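Local coordinates for aldolase (Klebsiella pneumoniae, PDB 6VOQ), which belongs to the class II aldolase and adducin family, whose members share an alpha/beta fold, and binds a zinc ion, at residues E9-I14 with N39-P44; A28-L33 with S73-F78; E194-Y197 with D201-K204. One frame throughout, in Å; residues are numbered along the deposited sequence.

Interaction 1: E9-I14 with N39-P44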
loop_
_atom_site.group_PDB
_atom_site.type_symbol
_atom_site.label_atom_id
_atom_site.label_comp_id
_atom_site.label_asym_id
_atom_site.label_seq_id
_atom_site.Cartn_x
_atom_site.Cartn_y
_atom_site.Cartn_z
ATOM N N GLU A 9 5.508 13.202 22.929
ATOM C CA GLU A 9 5.792 11.835 22.529
ATOM C C GLU A 9 4.715 11.270 21.604
ATOM O O GLU A 9 5.038 10.729 20.535
ATOM C CB GLU A 9 5.933 10.995 23.803
ATOM C CG GLU A 9 6.451 9.580 23.648
ATOM C CD GLU A 9 7.578 9.421 22.638
ATOM O OE1 GLU A 9 7.693 8.300 22.101
ATOM O OE2 GLU A 9 8.373 10.365 22.407
ATOM N N GLU A 10 3.444 11.394 22.003
ATOM C CA GLU A 10 2.330 10.918 21.192
ATOM C C GLU A 10 2.330 11.556 19.810
ATOM O O GLU A 10 2.024 10.891 18.813
ATOM C CB GLU A 10 1.013 11.209 21.915
ATOM C CG GLU A 10 -0.224 10.795 21.153
ATOM C CD GLU A 10 -0.806 9.510 21.700
ATOM O OE1 GLU A 10 -2.042 9.440 21.894
ATOM O OE2 GLU A 10 -0.011 8.573 21.946
ATOM N N MET A 11 2.654 12.849 19.731
ATOM C CA MET A 11 2.638 13.530 18.445
ATOM C C MET A 11 3.695 12.963 17.510
ATOM O O MET A 11 3.415 12.720 16.334
ATOM C CB MET A 11 2.842 15.029 18.641
ATOM C CG MET A 11 2.881 15.815 17.349
ATOM S SD MET A 11 2.487 17.553 17.587
ATOM C CE MET A 11 0.773 17.406 18.063
ATOM N N VAL A 12 4.915 12.753 18.010
ATOM C CA VAL A 12 5.965 12.138 17.199
ATOM C C VAL A 12 5.551 10.741 16.741
ATOM O O VAL A 12 5.689 10.394 15.563
ATOM C CB VAL A 12 7.286 12.100 17.986
ATOM C CG1 VAL A 12 8.369 11.340 17.202
ATOM C CG2 VAL A 12 7.740 13.511 18.327
ATOM N N GLN A 13 5.043 9.920 17.661
ATOM C CA GLN A 13 4.676 8.552 17.311
ATOM C C GLN A 13 3.551 8.540 16.291
ATOM O O GLN A 13 3.607 7.818 15.290
ATOM C CB GLN A 13 4.267 7.777 18.564
ATOM C CG GLN A 13 5.398 7.542 19.529
ATOM C CD GLN A 13 4.961 6.760 20.758
ATOM O OE1 GLN A 13 3.781 6.455 20.926
ATOM N NE2 GLN A 13 5.916 6.434 21.625
ATOM N N ILE A 14 2.520 9.342 16.529
ATOM C CA ILE A 14 1.399 9.371 15.607
ATOM C C ILE A 14 1.851 9.848 14.230
ATOM O O ILE A 14 1.473 9.266 13.206
ATOM C CB ILE A 14 0.260 10.214 16.208
ATOM C CG1 ILE A 14 -0.476 9.337 17.236
ATOM C CG2 ILE A 14 -0.691 10.698 15.131
ATOM C CD1 ILE A 14 -1.674 9.947 17.866
ATOM N N ASN A 39 -2.286 26.307 25.706
ATOM C CA ASN A 39 -1.530 26.577 24.496
ATOM C C ASN A 39 -1.585 25.379 23.549
ATOM O O ASN A 39 -2.050 24.288 23.892
ATOM C CB ASN A 39 -0.083 26.920 24.832
ATOM C CG ASN A 39 0.041 28.256 25.534
ATOM O OD1 ASN A 39 -0.627 29.223 25.176
ATOM N ND2 ASN A 39 0.877 28.308 26.562
ATOM N N LEU A 40 -1.081 25.594 22.343
ATOM C CA LEU A 40 -1.174 24.627 21.261
ATOM C C LEU A 40 0.200 24.027 20.994
ATOM O O LEU A 40 1.169 24.762 20.776
ATOM C CB LEU A 40 -1.717 25.298 20.001
ATOM C CG LEU A 40 -2.596 24.432 19.121
ATOM C CD1 LEU A 40 -3.592 23.683 19.991
ATOM C CD2 LEU A 40 -3.293 25.310 18.120
ATOM N N LEU A 41 0.280 22.703 21.023
ATOM C CA LEU A 41 1.444 21.982 20.529
ATOM C C LEU A 41 1.191 21.635 19.064
ATOM O O LEU A 41 0.109 21.155 18.716
ATOM C CB LEU A 41 1.688 20.720 21.361
ATOM C CG LEU A 41 2.893 19.850 20.993
ATOM C CD1 LEU A 41 4.179 20.514 21.473
ATOM C CD2 LEU A 41 2.765 18.434 21.571
ATOM N N ALA A 42 2.167 21.893 18.203
ATOM C CA ALA A 42 1.953 21.693 16.779
ATOM C C ALA A 42 3.248 21.252 16.118
ATOM O O ALA A 42 4.342 21.496 16.629
ATOM C CB ALA A 42 1.424 22.968 16.101
ATOM N N THR A 43 3.106 20.591 14.969
ATOM C CA THR A 43 4.266 20.178 14.201
ATOM C C THR A 43 4.877 21.388 13.498
ATOM O O THR A 43 4.154 22.258 13.009
ATOM C CB THR A 43 3.891 19.096 13.177
ATOM O OG1 THR A 43 2.902 19.594 12.278
ATOM C CG2 THR A 43 3.328 17.876 13.868
ATOM N N PRO A 44 6.199 21.486 13.448
ATOM C CA PRO A 44 6.823 22.720 12.960
ATOM C C PRO A 44 6.728 22.841 11.446
ATOM O O PRO A 44 6.330 21.919 10.730
ATOM C CB PRO A 44 8.273 22.594 13.438
ATOM C CG PRO A 44 8.502 21.130 13.570
ATOM C CD PRO A 44 7.186 20.527 13.978
#
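Helix segment 9-14 and segment 39-44, which carries the short strand 40-42, come closest at Met11 and Thr43, whose CA atoms lie 8.1 Å apart; no hydrogen bond joins the two backbones, and the contact is made by side chains, chiefly that of Met11. Its CG stands anti to the backbone N (chi1 178°), and chi2 keeps the chain nearly straight, which carries the sulfur off the helix and onto the strand; the bend comes only at the last torsion (chi3 -67°), where CE turns along the strand towards Leu41. The thioether thus touches three consecutive residues. Met11 SD rests 3.8 Å from Thr43 CG2 and 4.1 Å from Ala42 C, and Met11 CE comes 3.9 Å from Leu41 O. Met11 SD also meets Leu41 CD2 at 4.1 Å, the two chains running alongside in opposing senses.

This is helix-on-sheet packing in the alpha/beta fold of the family: helix 4-20 lies over a face of the mixed sheet, and Met11 also touches Leu31 and Leu33 of the adjoining strand 30-34, as well as Leu170 of helix 170-190. Thr43 divides its two branches between different tasks. With chi1 at 60°, CG2 lies beside the residue's own backbone N and receives the sulfur, whereas OG1 is hydrogen-bonded to Leu31 N.

Interaction 2: A28-L33 with S73-F78. With ZN (zinc ion), chain B.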
loop_
_atom_site.group_PDB
_atom_site.type_symbol
_atom_site.label_atom_id
_atom_site.label_comp_id
_atom_site.label_asym_id
_atom_site.label_seq_id
_atom_site.Cartn_x
_atom_site.Cartn_y
_atom_site.Cartn_z
ATOM N N ALA A 28 3.826 17.081 3.470
ATOM C CA ALA A 28 2.416 17.402 3.655
ATOM C C ALA A 28 1.901 16.943 5.014
ATOM O O ALA A 28 2.263 15.870 5.508
ATOM C CB ALA A 28 1.566 16.771 2.556
ATOM N N GLY A 29 1.047 17.762 5.603
ATOM C CA GLY A 29 0.337 17.386 6.805
ATOM C C GLY A 29 0.881 18.087 8.034
ATOM O O GLY A 29 2.042 18.504 8.090
ATOM N N ASN A 30 0.024 18.224 9.039
ATOM C CA ASN A 30 0.442 18.779 10.314
ATOM C C ASN A 30 -0.514 18.304 11.401
ATOM O O ASN A 30 -1.660 17.939 11.128
ATOM C CB ASN A 30 0.509 20.305 10.263
ATOM C CG ASN A 30 -0.627 20.908 9.483
ATOM O OD1 ASN A 30 -1.730 21.069 9.998
ATOM N ND2 ASN A 30 -0.366 21.248 8.227
ATOM N N LEU A 31 -0.013 18.290 12.629
ATOM C CA LEU A 31 -0.763 17.857 13.793
ATOM C C LEU A 31 -0.743 18.976 14.818
ATOM O O LEU A 31 0.237 19.721 14.922
ATOM C CB LEU A 31 -0.175 16.555 14.406
ATOM C CG LEU A 31 0.220 15.451 13.409
ATOM C CD1 LEU A 31 0.975 14.312 14.078
ATOM C CD2 LEU A 31 -1.003 14.913 12.680
ATOM N N SER A 32 -1.840 19.108 15.562
ATOM C CA SER A 32 -1.853 19.997 16.717
ATOM C C SER A 32 -2.673 19.374 17.840
ATOM O O SER A 32 -3.555 18.541 17.604
ATOM C CB SER A 32 -2.402 21.386 16.359
ATOM O OG SER A 32 -3.801 21.357 16.108
ATOM N N LEU A 33 -2.376 19.792 19.068
ATOM C CA LEU A 33 -3.151 19.364 20.225
ATOM C C LEU A 33 -3.055 20.420 21.318
ATOM O O LEU A 33 -2.034 21.101 21.463
ATOM C CB LEU A 33 -2.682 17.995 20.749
ATOM C CG LEU A 33 -1.226 17.814 21.206
ATOM C CD1 LEU A 33 -1.023 18.258 22.641
ATOM C CD2 LEU A 33 -0.799 16.358 21.062
ATOM N N SER A 73 4.010 25.201 11.750
ATOM C CA SER A 73 3.475 25.075 10.406
ATOM C C SER A 73 2.601 26.275 10.082
ATOM O O SER A 73 1.864 26.773 10.937
ATOM C CB SER A 73 2.662 23.785 10.294
ATOM O OG SER A 73 2.117 23.646 8.994
ATOM N N LYS A 74 2.695 26.756 8.841
ATOM C CA LYS A 74 1.831 27.857 8.424
ATOM C C LYS A 74 0.348 27.483 8.459
ATOM O O LYS A 74 -0.500 28.366 8.622
ATOM C CB LYS A 74 2.238 28.330 7.028
ATOM C CG LYS A 74 3.725 28.608 6.926
ATOM C CD LYS A 74 4.153 28.942 5.522
ATOM C CE LYS A 74 4.275 30.444 5.345
ATOM N NZ LYS A 74 4.480 30.815 3.914
ATOM N N GLU A 75 0.015 26.198 8.340
ATOM C CA GLU A 75 -1.382 25.790 8.375
ATOM C C GLU A 75 -1.952 25.741 9.785
ATOM O O GLU A 75 -3.167 25.542 9.939
ATOM C CB GLU A 75 -1.540 24.435 7.690
ATOM C CG GLU A 75 -1.026 24.456 6.267
ATOM C CD GLU A 75 -1.353 23.204 5.501
ATOM O OE1 GLU A 75 -2.323 23.236 4.712
ATOM O OE2 GLU A 75 -0.641 22.193 5.684
ATOM N N VAL A 76 -1.115 25.934 10.810
ATOM C CA VAL A 76 -1.610 26.014 12.179
ATOM C C VAL A 76 -2.541 27.207 12.343
ATOM O O VAL A 76 -3.384 27.217 13.247
ATOM C CB VAL A 76 -0.419 26.060 13.164
ATOM C CG1 VAL A 76 -0.885 26.272 14.602
ATOM C CG2 VAL A 76 0.390 24.770 13.054
ATOM N N THR A 77 -2.427 28.200 11.456
ATOM C CA THR A 77 -3.367 29.315 11.434
ATOM C C THR A 77 -4.815 28.831 11.419
ATOM O O THR A 77 -5.647 29.316 12.196
ATOM C CB THR A 77 -3.093 30.211 10.226
ATOM O OG1 THR A 77 -1.775 30.760 10.330
ATOM C CG2 THR A 77 -4.088 31.358 10.193
ATOM N N PHE A 78 -5.147 27.878 10.542
ATOM C CA PHE A 78 -6.539 27.443 10.522
ATOM C C PHE A 78 -6.816 26.305 11.497
ATOM O O PHE A 78 -7.982 26.011 11.759
ATOM C CB PHE A 78 -7.007 27.080 9.092
ATOM C CG PHE A 78 -6.302 25.904 8.443
ATOM C CD1 PHE A 78 -6.481 24.609 8.899
ATOM C CD2 PHE A 78 -5.541 26.095 7.309
ATOM C CE1 PHE A 78 -5.851 23.547 8.280
ATOM C CE2 PHE A 78 -4.915 25.033 6.672
ATOM C CZ PHE A 78 -5.068 23.763 7.155
HETATM ZN ZN ZN B . -2.544 21.229 3.709
HETATM O O HOH W 1 0.844 20.246 4.502
#
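Asn30 ND2 donates to Glu75 OE2 over 2.7 Å, the direct hydrogen bond between the two segments, but the N-H...O angle of 119° makes it weak and strongly bent. The Asn30 chain comes in crosswise to Glu75, with the amide and carboxylate planes 78° apart. A chi1 of 40° tucks the Asn30 amide over its own backbone, flanked by N and C, and its other amide atom, OD1, has a weak hydrogen bond with His79.

A water adds a second grip on the same oxygen: it accepts from Gly29 N at 2.7 Å and donates to Glu75 OE2. That oxygen, which still lies 2.9 Å from the zinc ion, is therefore held by an amide and a water, which probably limits rotation of the carboxylate.

Packing and capping complete the contact. Asn30 CB lies 4.1 Å from Ser73 CB, and Ser73 OG accepts a weak capping bond from Glu75 N (3.4 Å) in the type I turn from Ser73 to Val76 that leads into helix 76-83. Within 73-78, Glu75 O sits 3.4 Å above the ring plane of Phe78, over the centre, and that ring also meets His94 edge-to-face.

Metal coordination uses the remaining oxygen, Glu75 OE1, which binds the zinc ion at 2.2 Å. Asn30 and the water are placed as a second shell that would help to orient Glu75, and His94, His96 and His161 complete the three-histidine, one-glutamate zinc site characteristic of class II aldolases of this family.

Interaction 3: E194-Y197 with D201-K204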
loop_
_atom_site.group_PDB
_atom_site.type_symbol
_atom_site.label_atom_id
_atom_site.label_comp_id
_atom_site.label_asym_id
_atom_site.label_seq_id
_atom_site.Cartn_x
_atom_site.Cartn_y
_atom_site.Cartn_z
ATOM N N GLU A 194 -23.845 -0.208 -7.834
ATOM C CA GLU A 194 -25.004 0.131 -7.023
ATOM C C GLU A 194 -24.709 -0.148 -5.557
ATOM O O GLU A 194 -24.439 -1.288 -5.177
ATOM C CB GLU A 194 -26.240 -0.637 -7.474
ATOM C CG GLU A 194 -27.485 -0.232 -6.686
ATOM C CD GLU A 194 -28.721 -1.001 -7.100
ATOM O OE1 GLU A 194 -28.628 -1.833 -8.031
ATOM O OE2 GLU A 194 -29.787 -0.772 -6.489
ATOM N N ILE A 195 -24.782 0.890 -4.740
ATOM C CA ILE A 195 -24.411 0.843 -3.334
ATOM C C ILE A 195 -25.670 0.748 -2.488
ATOM O O ILE A 195 -26.666 1.437 -2.754
ATOM C CB ILE A 195 -23.580 2.087 -2.972
ATOM C CG1 ILE A 195 -22.301 2.095 -3.809
ATOM C CG2 ILE A 195 -23.283 2.154 -1.463
ATOM C CD1 ILE A 195 -21.583 3.391 -3.807
ATOM N N ARG A 196 -25.629 -0.116 -1.474
ATOM C CA ARG A 196 -26.652 -0.190 -0.427
ATOM C C ARG A 196 -26.370 0.911 0.596
ATOM O O ARG A 196 -25.741 0.694 1.632
ATOM C CB ARG A 196 -26.639 -1.569 0.234
ATOM C CG ARG A 196 -28.009 -2.181 0.544
ATOM C CD ARG A 196 -28.791 -1.391 1.581
ATOM N NE ARG A 196 -28.178 -1.440 2.903
ATOM C CZ ARG A 196 -28.688 -0.861 3.989
ATOM N NH1 ARG A 196 -29.825 -0.182 3.926
ATOM N NH2 ARG A 196 -28.052 -0.951 5.140
ATOM N N TYR A 197 -26.830 2.122 0.291
ATOM C CA TYR A 197 -26.645 3.235 1.219
ATOM C C TYR A 197 -27.447 3.015 2.505
ATOM O O TYR A 197 -28.446 2.289 2.532
ATOM C CB TYR A 197 -27.067 4.558 0.574
ATOM C CG TYR A 197 -26.122 5.068 -0.485
ATOM C CD1 TYR A 197 -24.889 5.605 -0.144
ATOM C CD2 TYR A 197 -26.462 5.012 -1.832
ATOM C CE1 TYR A 197 -24.016 6.074 -1.114
ATOM C CE2 TYR A 197 -25.602 5.481 -2.804
ATOM C CZ TYR A 197 -24.379 6.005 -2.437
ATOM O OH TYR A 197 -23.533 6.465 -3.405
ATOM N N ASP A 201 -33.510 6.412 8.249
ATOM C CA ASP A 201 -33.708 5.992 9.636
ATOM C C ASP A 201 -32.448 5.357 10.195
ATOM O O ASP A 201 -32.129 5.531 11.376
ATOM C CB ASP A 201 -34.888 5.027 9.745
ATOM C CG ASP A 201 -36.123 5.551 9.041
ATOM O OD1 ASP A 201 -36.177 5.457 7.789
ATOM O OD2 ASP A 201 -37.030 6.064 9.732
ATOM N N GLU A 202 -31.713 4.623 9.357
ATOM C CA GLU A 202 -30.453 4.040 9.798
ATOM C C GLU A 202 -29.410 5.107 10.145
ATOM O O GLU A 202 -28.544 4.866 10.992
ATOM C CB GLU A 202 -29.932 3.089 8.725
ATOM C CG GLU A 202 -30.695 1.780 8.687
ATOM C CD GLU A 202 -30.419 0.966 7.441
ATOM O OE1 GLU A 202 -30.735 -0.244 7.447
ATOM O OE2 GLU A 202 -29.887 1.530 6.460
ATOM N N VAL A 203 -29.481 6.287 9.523
ATOM C CA VAL A 203 -28.530 7.347 9.848
ATOM C C VAL A 203 -28.932 8.063 11.129
ATOM O O VAL A 203 -28.075 8.484 11.913
ATOM C CB VAL A 203 -28.396 8.331 8.674
ATOM C CG1 VAL A 203 -27.418 9.435 9.032
ATOM C CG2 VAL A 203 -27.953 7.601 7.393
ATOM N N LYS A 204 -30.233 8.228 11.362
ATOM C CA LYS A 204 -30.676 8.890 12.577
ATOM C C LYS A 204 -30.404 8.043 13.812
ATOM O O LYS A 204 -30.202 8.598 14.897
ATOM C CB LYS A 204 -32.166 9.236 12.470
ATOM C CG LYS A 204 -32.650 10.212 13.534
ATOM C CD LYS A 204 -33.667 11.205 12.976
ATOM C CE LYS A 204 -33.020 12.193 12.002
ATOM N NZ LYS A 204 -32.705 13.499 12.659
#
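A surface salt bridge between Arg196 and Glu202 ties the loop after helix 170-190 to the short C-terminal helix 200-204. Arg196 NH1 donates to Glu202 OE2 over 3.1 Å with an N-H...O angle of 149°, and NH2 of the same guanidinium makes a longer, weak bond to that oxygen at 3.4 Å. One carboxylate oxygen is thus shared by both terminal nitrogens, in a forked arrangement rather than two matched bonds. The steep 79° between the guanidinium and carboxylate planes is consistent with this, and the carboxylate meets the guanidinium at its edge. OE2 accepts from NH1 through its syn lone pair, while lying 16° out of the guanidinium plane.

The two side chains approach from opposite directions. Arg196 bends at its second and third torsions, bringing its terminal group round towards the helix; Glu202 runs extended beyond CG to meet it.

Arg196 is also the centre of an inverse gamma turn, in which the backbone bond from Tyr197 N to Ile195 O is weak at 3.1 Å. Thr199, just before helix 200-204, has its N hydrogen-bonded to Glu202 OE2, so the oxygen facing the arginine also holds the backbone leading into that helix.

Both segments meet a second subunit as well: Arg196 O is hydrogen-bonded to Asn160 ND2 of that chain, and Glu202 packs on its Tyr134. Within its own chain, Tyr197 forms a cation-pi pair with Arg116, and one face of its ring takes Ile195 CG2, 3.9 Å above the plane.

From the N terminus, helix 4-20 opens interaction 1, and strand 30-34, which begins interaction 2, follows before interaction 1 closes at segment 39-44. Interaction 2 closes later, at segment 73-78, so the two contacts cross along the chain. Their centres are 10 Å apart and they meet directly: the neighbouring strands 30-34 and 40-42 pair through probable hydrogen bonds, Leu41 N to Leu33 O and Thr43 N to Leu31 O. Together they tie the first helix, the sheet and the start of helix 76-83. Interaction 3 follows in series, its short loop joining the chain after helix 170-190 to helix 200-204, about 34 Å from interaction 2 between centres and across the chain's centre from both.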